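Local coordinates for protein RNA polymerase II subunit B1 CTD phosphatase RTR1 (PDB 5C2Y) that dephosphorylates the C-terminal repeat domain of the largest RNA polymerase II subunit and so regulates the polymerase as its phosphorylation pattern changes during transcription, at residues T15-F20 and H144-P149; H23-M28 and A136-T141; K48-L53 and V160-E165; C83-E88 and H115-F120. One frame throughout, in Å; residues are numbered along the deposited sequence.

Contact 1 (T15-F20 and H144-P149)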
# COMPACT_ATOMS: atom_id res chain seq x y z
N THR A 15 -8.41 8.05 12.48
CA THR A 15 -9.56 7.32 11.97
C THR A 15 -9.55 5.84 12.38
O THR A 15 -10.60 5.21 12.41
CB THR A 15 -9.63 7.42 10.43
OG1 THR A 15 -9.34 8.77 10.02
CG2 THR A 15 -11.00 7.01 9.90
N ALA A 16 -8.38 5.29 12.72
CA ALA A 16 -8.28 3.85 12.98
C ALA A 16 -7.68 3.47 14.32
O ALA A 16 -8.02 2.44 14.90
CB ALA A 16 -7.48 3.17 11.87
N LEU A 17 -6.74 4.28 14.80
CA LEU A 17 -5.89 3.85 15.89
C LEU A 17 -6.36 4.34 17.26
O LEU A 17 -6.05 3.71 18.27
CB LEU A 17 -4.46 4.31 15.65
CG LEU A 17 -3.81 3.76 14.39
CD1 LEU A 17 -2.36 4.22 14.32
CD2 LEU A 17 -3.93 2.24 14.40
N ILE A 18 -7.08 5.46 17.27
CA ILE A 18 -7.54 6.07 18.52
C ILE A 18 -8.14 5.08 19.55
O ILE A 18 -7.73 5.08 20.72
CB ILE A 18 -8.58 7.17 18.25
CG1 ILE A 18 -7.91 8.43 17.70
CG2 ILE A 18 -9.35 7.52 19.51
CD1 ILE A 18 -8.91 9.53 17.38
N PRO A 19 -9.08 4.22 19.14
CA PRO A 19 -9.76 3.47 20.20
C PRO A 19 -8.96 2.33 20.83
O PRO A 19 -9.56 1.55 21.57
CB PRO A 19 -10.98 2.89 19.48
CG PRO A 19 -11.11 3.69 18.20
CD PRO A 19 -9.71 3.98 17.82
N PHE A 20 -7.67 2.20 20.56
CA PHE A 20 -6.93 1.07 21.10
C PHE A 20 -5.58 1.47 21.69
O PHE A 20 -4.64 0.65 21.74
CB PHE A 20 -6.71 -0.01 20.04
CG PHE A 20 -7.94 -0.31 19.21
CD1 PHE A 20 -8.85 -1.27 19.61
CD2 PHE A 20 -8.15 0.35 18.00
CE1 PHE A 20 -9.96 -1.56 18.83
CE2 PHE A 20 -9.26 0.07 17.22
CZ PHE A 20 -10.16 -0.89 17.64
N HIS A 144 0.67 -0.04 16.95
CA HIS A 144 -0.46 0.86 16.74
C HIS A 144 -0.45 2.01 17.74
O HIS A 144 -1.28 2.92 17.65
CB HIS A 144 -1.76 0.08 16.86
CG HIS A 144 -1.98 -0.48 18.23
ND1 HIS A 144 -1.48 -1.71 18.61
CD2 HIS A 144 -2.61 0.02 19.31
CE1 HIS A 144 -1.82 -1.94 19.87
NE2 HIS A 144 -2.50 -0.91 20.31
N LEU A 145 0.49 1.96 18.67
CA LEU A 145 0.57 2.93 19.76
C LEU A 145 1.26 4.23 19.33
O LEU A 145 2.38 4.21 18.79
CB LEU A 145 1.30 2.32 20.96
CG LEU A 145 0.56 1.15 21.61
CD1 LEU A 145 1.46 0.41 22.59
CD2 LEU A 145 -0.72 1.63 22.29
N PHE A 146 0.57 5.34 19.59
CA PHE A 146 1.04 6.68 19.26
C PHE A 146 2.38 6.99 19.90
O PHE A 146 3.35 7.28 19.20
CB PHE A 146 0.03 7.74 19.68
CG PHE A 146 -1.24 7.70 18.90
CD1 PHE A 146 -1.34 6.90 17.78
CD2 PHE A 146 -2.33 8.46 19.28
CE1 PHE A 146 -2.51 6.86 17.05
CE2 PHE A 146 -3.51 8.43 18.56
CZ PHE A 146 -3.60 7.63 17.44
N GLU A 147 2.44 6.92 21.21
CA GLU A 147 3.68 7.08 21.94
C GLU A 147 4.20 5.67 22.20
O GLU A 147 4.05 5.12 23.28
CB GLU A 147 3.45 7.90 23.22
CG GLU A 147 3.12 9.34 22.89
CD GLU A 147 1.76 9.52 22.25
OE1 GLU A 147 0.81 8.78 22.61
OE2 GLU A 147 1.64 10.39 21.37
N ASP A 148 4.81 5.10 21.16
CA ASP A 148 5.25 3.71 21.17
C ASP A 148 6.59 3.61 21.90
O ASP A 148 7.58 4.21 21.47
CB ASP A 148 5.35 3.20 19.72
CG ASP A 148 5.53 1.69 19.62
OD1 ASP A 148 5.64 1.00 20.67
OD2 ASP A 148 5.53 1.21 18.46
N PRO A 149 6.62 2.89 23.04
CA PRO A 149 7.88 2.63 23.75
C PRO A 149 8.91 1.90 22.87
O PRO A 149 10.09 1.85 23.22
CB PRO A 149 7.44 1.75 24.93
CG PRO A 149 6.03 1.28 24.57
CD PRO A 149 5.45 2.37 23.77
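Leu17 and Phe20 meet His144 and Phe146 where the end of helix 9-17 packs on the irregular loop 144-149. The fold here is all helical, and the contact is a helix-end-to-loop junction. Its tight part is centred on Leu17. The side chain points toward the loop and lies obliquely against both His144 and Phe146. Leu17 CB lies 3.5 Å from Phe146 CE1, at a slant to the ring. Leu17 CD1 comes in at the edge of the same ring, in its plane, and also lies 3.7 Å from His144 O. The other branch, Leu17 CD2, is 3.9 Å from His144 CB. Phe59 adds to the cover of Leu17, and both Leu17 and His144 are buried.

The packing thins toward the surface. Exposed Ile18 turns its CB away from the loop, and Ile18 CG1 is still 4.4 Å from Phe146 CZ. The Phe20 ring leads away from the loop to Glu30 and Ile34 of helix 28-42. Gln21 bridges the backbones, since its amide bonds to Leu17 O, His144 O and Phe146 N.

At the polar end, the His144 side chain has CG between the backbone N and the carbonyl carbon (chi1 63°). This turns the ring edge toward the chain that follows helix 9-17. His144 NE2 bonds to His23 O there. His144 NE2 also makes a weak, bent bond to Phe20 O at 3.0 Å, with an angle of 123° at the hydrogen.

Contact 2 (H23-M28 and A136-T141)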
# COMPACT_ATOMS: atom_id res chain seq x y z
N HIS A 23 -4.09 -0.68 25.25
CA HIS A 23 -3.21 -1.83 25.45
C HIS A 23 -2.14 -1.96 24.37
O HIS A 23 -2.32 -1.54 23.24
CB HIS A 23 -4.03 -3.11 25.51
CG HIS A 23 -4.86 -3.24 26.75
ND1 HIS A 23 -4.32 -3.51 27.99
CD2 HIS A 23 -6.20 -3.13 26.94
CE1 HIS A 23 -5.29 -3.57 28.88
NE2 HIS A 23 -6.44 -3.34 28.28
N ARG A 24 -1.01 -2.55 24.75
CA ARG A 24 0.02 -2.91 23.80
C ARG A 24 -0.48 -4.03 22.90
O ARG A 24 -0.22 -4.04 21.69
CB ARG A 24 1.30 -3.35 24.53
CG ARG A 24 2.30 -2.23 24.78
CD ARG A 24 3.62 -2.72 25.36
NE ARG A 24 4.42 -3.48 24.40
CZ ARG A 24 4.56 -4.80 24.43
NH1 ARG A 24 3.95 -5.52 25.37
NH2 ARG A 24 5.32 -5.40 23.52
N GLN A 25 -1.23 -4.97 23.49
CA GLN A 25 -1.61 -6.20 22.79
C GLN A 25 -3.06 -6.24 22.32
O GLN A 25 -3.99 -6.34 23.14
CB GLN A 25 -1.35 -7.39 23.69
CG GLN A 25 -1.69 -8.70 23.05
CD GLN A 25 -0.81 -8.97 21.88
OE1 GLN A 25 0.41 -8.89 21.98
NE2 GLN A 25 -1.43 -9.30 20.74
N LEU A 26 -3.23 -6.20 21.00
CA LEU A 26 -4.54 -6.24 20.35
C LEU A 26 -5.16 -7.63 20.29
O LEU A 26 -4.46 -8.62 20.12
CB LEU A 26 -4.44 -5.70 18.92
CG LEU A 26 -4.14 -4.23 18.66
CD1 LEU A 26 -3.85 -4.07 17.19
CD2 LEU A 26 -5.29 -3.34 19.09
N SER A 27 -6.48 -7.70 20.39
CA SER A 27 -7.23 -8.90 20.04
C SER A 27 -7.27 -9.12 18.53
O SER A 27 -7.09 -8.17 17.74
CB SER A 27 -8.65 -8.78 20.55
OG SER A 27 -9.33 -7.81 19.78
N MET A 28 -7.54 -10.35 18.11
CA MET A 28 -7.68 -10.65 16.68
C MET A 28 -8.74 -9.80 16.01
O MET A 28 -8.56 -9.34 14.89
CB MET A 28 -8.01 -12.10 16.46
CG MET A 28 -6.97 -13.03 16.96
SD MET A 28 -7.32 -14.62 16.22
CE MET A 28 -5.81 -15.51 16.61
N ALA A 136 0.60 -11.60 11.34
CA ALA A 136 -0.69 -10.93 11.48
C ALA A 136 -0.57 -9.69 12.37
O ALA A 136 0.24 -9.64 13.29
CB ALA A 136 -1.74 -11.86 12.03
N LEU A 137 -1.40 -8.71 12.06
CA LEU A 137 -1.32 -7.41 12.71
C LEU A 137 -1.43 -7.50 14.22
O LEU A 137 -0.66 -6.85 14.93
CB LEU A 137 -2.39 -6.49 12.15
CG LEU A 137 -2.59 -5.19 12.93
CD1 LEU A 137 -1.30 -4.39 12.93
CD2 LEU A 137 -3.75 -4.42 12.30
N PHE A 138 -2.37 -8.30 14.72
CA PHE A 138 -2.59 -8.40 16.15
C PHE A 138 -1.35 -8.96 16.86
O PHE A 138 -1.10 -8.65 18.03
CB PHE A 138 -3.82 -9.27 16.45
CG PHE A 138 -3.53 -10.74 16.51
CD1 PHE A 138 -3.24 -11.45 15.36
CD2 PHE A 138 -3.60 -11.42 17.72
CE1 PHE A 138 -2.98 -12.83 15.42
CE2 PHE A 138 -3.34 -12.79 17.79
CZ PHE A 138 -3.03 -13.49 16.63
N ALA A 139 -0.57 -9.78 16.15
CA ALA A 139 0.70 -10.30 16.64
C ALA A 139 1.81 -9.23 16.72
O ALA A 139 2.81 -9.41 17.39
CB ALA A 139 1.15 -11.45 15.77
N ARG A 140 1.63 -8.11 16.02
CA ARG A 140 2.62 -7.04 16.04
C ARG A 140 2.37 -6.10 17.20
O ARG A 140 1.99 -4.94 16.99
CB ARG A 140 2.59 -6.27 14.72
CG ARG A 140 2.61 -7.18 13.51
CD ARG A 140 2.40 -6.41 12.23
NE ARG A 140 2.43 -7.33 11.09
CZ ARG A 140 2.56 -6.95 9.83
NH1 ARG A 140 2.66 -5.67 9.52
NH2 ARG A 140 2.60 -7.88 8.87
N THR A 141 2.58 -6.62 18.41
CA THR A 141 2.30 -5.87 19.63
C THR A 141 2.87 -4.47 19.63
O THR A 141 4.05 -4.26 19.36
CB THR A 141 2.87 -6.57 20.87
OG1 THR A 141 2.53 -7.96 20.85
CG2 THR A 141 2.30 -5.93 22.11
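Gln25 spans the gap between two loops and meets both Phe138 and Thr141. Its CG is anti to the backbone N (chi1 -179°), and a bend at chi2 brings the amide back across residues 138-141. Gln25 OE1 accepts a bond from Thr141 OG1 at 2.6 Å, with the donor tilted 25° from the carbonyl plane. Gln25 NE2 gives a bond to Leu26 O at 3.2 Å and a weak one to Phe138 O. Partners at both ends of the amide limit its rotation.

The methyl of Thr141 does a separate job. Thr141 CG2 sits over one face of the Arg24 guanidinium, 3.4 Å from Arg24 NH2. The Arg24 chain bends at chi3 to bring that face round.

Met28 runs alongside Phe138, pointing the same way. Met28 CG makes a CH-pi contact over the ring face, 3.8 Å from the Phe138 ring centroid. Met28 SD stands farther above that face as a Met-aromatic contact, and Leu26 O lies at the ring edge.

This surface contact lies at the start of helix 28-42, where Ser27 is the N-cap. Leu26 and Leu137 both pack on Ile34 of that helix, and Phe138 on Ala31.

Contact 3 (K48-L53 and V160-E165)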
# COMPACT_ATOMS: atom_id res chain seq x y z
N LYS A 48 -1.19 10.56 0.78
CA LYS A 48 -0.65 11.90 0.58
C LYS A 48 0.78 11.81 0.03
O LYS A 48 1.16 12.56 -0.86
CB LYS A 48 -0.73 12.68 1.90
CG LYS A 48 -0.19 14.10 1.86
CD LYS A 48 -1.05 15.02 1.02
CE LYS A 48 -0.46 16.42 0.95
NZ LYS A 48 -0.81 17.13 -0.32
N ASP A 49 1.56 10.84 0.52
CA ASP A 49 2.98 10.81 0.23
C ASP A 49 3.66 9.49 0.60
O ASP A 49 3.06 8.59 1.18
CB ASP A 49 3.66 11.94 0.97
CG ASP A 49 3.37 11.91 2.46
OD1 ASP A 49 2.94 10.85 2.98
OD2 ASP A 49 3.60 12.94 3.12
N GLU A 50 4.95 9.40 0.29
CA GLU A 50 5.69 8.16 0.48
C GLU A 50 5.84 7.77 1.94
O GLU A 50 5.97 6.59 2.27
CB GLU A 50 7.05 8.29 -0.16
CG GLU A 50 6.98 8.73 -1.60
CD GLU A 50 8.31 8.56 -2.28
OE1 GLU A 50 9.31 8.50 -1.53
OE2 GLU A 50 8.35 8.48 -3.53
N LYS A 51 5.84 8.77 2.80
CA LYS A 51 5.99 8.60 4.24
C LYS A 51 4.78 7.87 4.83
O LYS A 51 4.88 7.05 5.74
CB LYS A 51 6.18 9.97 4.89
CG LYS A 51 6.53 10.00 6.36
CD LYS A 51 6.96 11.42 6.78
CE LYS A 51 5.97 12.50 6.30
NZ LYS A 51 6.36 13.16 5.00
N THR A 52 3.61 8.18 4.27
CA THR A 52 2.38 7.55 4.72
C THR A 52 2.33 6.11 4.22
O THR A 52 2.10 5.18 5.01
CB THR A 52 1.16 8.36 4.26
OG1 THR A 52 1.23 9.67 4.83
CG2 THR A 52 -0.12 7.71 4.71
N LEU A 53 2.58 5.91 2.92
CA LEU A 53 2.62 4.56 2.35
C LEU A 53 3.62 3.69 3.11
O LEU A 53 3.33 2.53 3.39
CB LEU A 53 2.96 4.60 0.87
CG LEU A 53 2.95 3.26 0.11
CD1 LEU A 53 1.62 2.56 0.21
CD2 LEU A 53 3.28 3.47 -1.33
N VAL A 160 9.95 -0.26 5.11
CA VAL A 160 9.62 -0.57 3.74
C VAL A 160 10.38 0.43 2.89
O VAL A 160 10.38 1.62 3.20
CB VAL A 160 8.10 -0.48 3.45
CG1 VAL A 160 7.82 -0.81 2.03
CG2 VAL A 160 7.34 -1.44 4.33
N THR A 161 11.07 -0.05 1.86
CA THR A 161 11.74 0.82 0.90
C THR A 161 10.91 0.90 -0.37
O THR A 161 10.55 -0.13 -0.94
CB THR A 161 13.15 0.29 0.53
OG1 THR A 161 14.03 0.36 1.67
CG2 THR A 161 13.74 1.10 -0.59
N LEU A 162 10.60 2.10 -0.83
CA LEU A 162 9.79 2.22 -2.03
C LEU A 162 10.66 2.06 -3.26
O LEU A 162 11.84 2.39 -3.24
CB LEU A 162 9.05 3.57 -2.08
CG LEU A 162 8.14 3.88 -0.90
CD1 LEU A 162 7.16 4.96 -1.30
CD2 LEU A 162 7.43 2.63 -0.43
N PHE A 163 10.07 1.56 -4.34
CA PHE A 163 10.83 1.32 -5.56
C PHE A 163 11.41 2.63 -6.01
O PHE A 163 12.59 2.71 -6.37
CB PHE A 163 9.96 0.69 -6.64
CG PHE A 163 10.68 0.38 -7.91
CD1 PHE A 163 11.98 -0.07 -7.90
CD2 PHE A 163 10.05 0.51 -9.13
CE1 PHE A 163 12.64 -0.36 -9.08
CE2 PHE A 163 10.70 0.22 -10.31
CZ PHE A 163 11.98 -0.22 -10.29
N GLU A 164 10.60 3.67 -5.94
CA GLU A 164 11.03 4.96 -6.47
C GLU A 164 12.08 5.61 -5.56
O GLU A 164 12.71 6.56 -5.96
CB GLU A 164 9.82 5.88 -6.69
CG GLU A 164 8.89 6.06 -5.51
CD GLU A 164 7.85 4.96 -5.36
OE1 GLU A 164 6.64 5.27 -5.42
OE2 GLU A 164 8.24 3.79 -5.14
N GLU A 165 12.30 5.06 -4.37
CA GLU A 165 13.43 5.49 -3.55
C GLU A 165 14.72 4.93 -4.11
O GLU A 165 15.76 5.57 -4.04
CB GLU A 165 13.28 5.05 -2.10
CG GLU A 165 12.12 5.68 -1.37
CD GLU A 165 12.03 5.26 0.11
OE1 GLU A 165 12.63 4.24 0.49
OE2 GLU A 165 11.34 5.95 0.89
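The carboxylate of Glu50 lies close to those of Glu164 and Glu165, turned well out of their planes, and no hydrogen bond joins them. The Glu50 and Glu164 chains come from opposite directions, and their carboxylate planes stand 84° apart. Glu50 OE2 reaches the aliphatic part of its partner, 3.2 Å from Glu164 CG. Glu50 and Glu165 slide past each other, with planes 52° apart. Glu50 OE1 stays 4.1 Å from Glu165 OE2.

Three acids this close would probably repel one another. Each has an outside partner that should ease this. Glu50 OE1 forms a salt bridge with Arg168, Glu165 OE2 one with Lys54, and Glu164 OE1 a hydrogen bond with Tyr80 OH.

Nearer the backbone of Glu50 the contact is apolar. Leu162 CD1 lies 3.5 Å from Glu50 CB and also touches Glu50 CG, so it packs along the stem of that side chain. With CG anti to the backbone N (chi1 -176°), Leu53 extends CD2 to Leu162 CD1, a looser touch at 4.2 Å.

Asp49 caps the start of helix 50-56. Asp49 OD1 takes Thr52 N at 3.0 Å on its anti side and Thr52 OG1 at 2.8 Å on its syn side, both tilted out of the carboxylate plane. Leu162 holds the N-cap position of the other helix, and Glu165 OE1 accepts a weak bond from Leu162 N.

The contact thus joins the beginnings of helices 50-56 and 163-170. Helix 119-129 lies beside them, with Tyr128 against Leu162 and Cys124 against Glu164, while helix 9-17 touches Thr52 through Ile9 and Ile12.

Contact 4 (C83-E88 and H115-F120). With ZN (zinc ion), chain C.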
# COMPACT_ATOMS: atom_id res chain seq x y z
N CYS A 83 -1.39 6.50 -6.21
CA CYS A 83 -1.89 6.92 -7.52
C CYS A 83 -3.38 7.14 -7.54
O CYS A 83 -4.14 6.28 -7.10
CB CYS A 83 -1.55 5.87 -8.58
SG CYS A 83 -2.13 6.33 -10.23
N GLY A 84 -3.81 8.27 -8.09
CA GLY A 84 -5.21 8.60 -8.20
C GLY A 84 -5.79 8.38 -9.58
O GLY A 84 -6.95 8.69 -9.83
N LYS A 85 -5.00 7.84 -10.49
CA LYS A 85 -5.50 7.47 -11.81
C LYS A 85 -6.24 6.12 -11.74
O LYS A 85 -6.22 5.43 -10.72
CB LYS A 85 -4.35 7.37 -12.81
CG LYS A 85 -3.71 8.69 -13.22
CD LYS A 85 -2.32 8.44 -13.83
CE LYS A 85 -2.25 8.69 -15.32
NZ LYS A 85 -2.49 10.13 -15.63
N SER A 86 -6.89 5.76 -12.84
CA SER A 86 -7.59 4.50 -12.90
C SER A 86 -6.70 3.50 -13.64
O SER A 86 -5.71 3.90 -14.25
CB SER A 86 -8.92 4.67 -13.59
OG SER A 86 -8.78 4.40 -14.97
N PRO A 87 -7.03 2.19 -13.56
CA PRO A 87 -6.28 1.21 -14.35
C PRO A 87 -6.40 1.50 -15.85
O PRO A 87 -7.32 2.21 -16.24
CB PRO A 87 -6.95 -0.12 -13.98
CG PRO A 87 -7.49 0.11 -12.63
CD PRO A 87 -7.95 1.54 -12.61
N GLU A 88 -5.48 1.02 -16.67
CA GLU A 88 -5.54 1.36 -18.09
C GLU A 88 -6.63 0.57 -18.80
O GLU A 88 -7.32 1.09 -19.67
CB GLU A 88 -4.18 1.14 -18.75
CG GLU A 88 -4.15 1.45 -20.24
CD GLU A 88 -4.54 2.89 -20.57
OE1 GLU A 88 -4.20 3.80 -19.78
OE2 GLU A 88 -5.16 3.12 -21.62
N HIS A 115 -4.82 -3.83 -13.68
CA HIS A 115 -4.77 -3.51 -12.25
C HIS A 115 -4.13 -2.15 -11.92
O HIS A 115 -4.33 -1.61 -10.82
CB HIS A 115 -4.01 -4.63 -11.51
CG HIS A 115 -4.60 -5.98 -11.73
ND1 HIS A 115 -5.83 -6.34 -11.22
CD2 HIS A 115 -4.16 -7.04 -12.45
CE1 HIS A 115 -6.11 -7.58 -11.60
NE2 HIS A 115 -5.12 -8.03 -12.34
N TYR A 116 -3.36 -1.61 -12.86
CA TYR A 116 -2.61 -0.37 -12.61
C TYR A 116 -2.65 0.55 -13.81
O TYR A 116 -3.02 0.15 -14.91
CB TYR A 116 -1.16 -0.69 -12.24
CG TYR A 116 -1.01 -1.63 -11.06
CD1 TYR A 116 -1.09 -1.17 -9.76
CD2 TYR A 116 -0.81 -2.97 -11.26
CE1 TYR A 116 -0.96 -2.03 -8.71
CE2 TYR A 116 -0.67 -3.83 -10.21
CZ TYR A 116 -0.74 -3.36 -8.94
OH TYR A 116 -0.60 -4.25 -7.91
N CYS A 117 -2.28 1.80 -13.60
CA CYS A 117 -2.30 2.80 -14.66
C CYS A 117 -1.15 2.57 -15.62
O CYS A 117 -1.16 3.08 -16.74
CB CYS A 117 -2.22 4.21 -14.09
SG CYS A 117 -0.61 4.63 -13.38
N SER A 118 -0.16 1.81 -15.18
CA SER A 118 1.07 1.62 -15.94
C SER A 118 1.91 0.48 -15.37
O SER A 118 1.68 0.02 -14.24
CB SER A 118 1.89 2.89 -15.92
OG SER A 118 1.99 3.31 -14.58
N LYS A 119 2.89 0.03 -16.14
CA LYS A 119 3.77 -1.00 -15.63
C LYS A 119 4.56 -0.41 -14.49
O LYS A 119 4.84 -1.08 -13.51
CB LYS A 119 4.71 -1.56 -16.70
CG LYS A 119 5.25 -2.90 -16.27
CD LYS A 119 6.12 -3.60 -17.29
CE LYS A 119 6.63 -4.91 -16.71
NZ LYS A 119 7.49 -5.67 -17.67
N PHE A 120 4.91 0.86 -14.60
CA PHE A 120 5.69 1.50 -13.55
C PHE A 120 5.02 1.36 -12.19
O PHE A 120 5.64 0.90 -11.22
CB PHE A 120 5.94 2.97 -13.86
CG PHE A 120 6.76 3.65 -12.81
CD1 PHE A 120 8.07 3.24 -12.57
CD2 PHE A 120 6.22 4.66 -12.03
CE1 PHE A 120 8.83 3.85 -11.59
CE2 PHE A 120 6.98 5.27 -11.05
CZ PHE A 120 8.29 4.87 -10.82
ZN ZN C . -1.07 4.61 -11.13
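Glu88 and Tyr116 join the two loops by one backbone bond, Glu88 N to Tyr116 O at 3.1 Å, and the CA atoms of Pro87 and Cys117 come within 4.3 Å. A CA-H...O contact from Pro87 CA to Tyr116 O, 3.5 Å, adds to this pairing. The Pro87 ring packs against the backbone of His115, with Pro87 CG 4.0 Å from His115 O.

Cys83 and Cys117 reach from the two loops to one zinc ion. Cys83 SG binds zinc at 2.2 Å and Cys117 SG at 2.3 Å. Two different torsions bring the sulfurs to the same metal. In Cys83 the sulfur is anti to the backbone N (chi1 -179°), while in Cys117 it lies between N and the carbonyl carbon (chi1 70°). Cys83 SG also accepts a bond from Lys85 N at 3.3 Å. Cys117 CB is flanked by Ser86 O, 3.5 Å away, and by Lys85 CB.

Cys78 and His121 complete the site, His121 through ND1. Ser118 is the N-cap of helix 119-129, which carries His121, and its OG makes a weak bond to His121 N.

This is the zinc centre of the RTR1-type finger. Three sulfurs and one imidazole nitrogen surround the metal. The bond from Lys85 N would probably draw off some of the negative charge on the Cys83 thiolate, and the shared metal ties both loops to the start of helix 119-129.

How the contacts relate
Contacts 1 and 2 lie at one end of the molecule, and contact 4 lies on the opposite side of the chain's centre. Contact 3 is the most central, about 9 Å from that centre to its own. Contacts 1 and 2 touch through His144. Contact 1 uses the end of helix 9-17 and contact 2 the loop that follows it; both draw on the long loop after helix 119-129. Contact 2 is at the surface; the other three are partly buried. Contacts 3 and 4 meet through Phe163 and Phe120; helix 119-129 begins in contact 4 and borders contact 3. Their chemistry differs: mainly apolar packing in contact 1, amide and aromatic contacts in 2, clustered acids in 3, and metal ligation in 4.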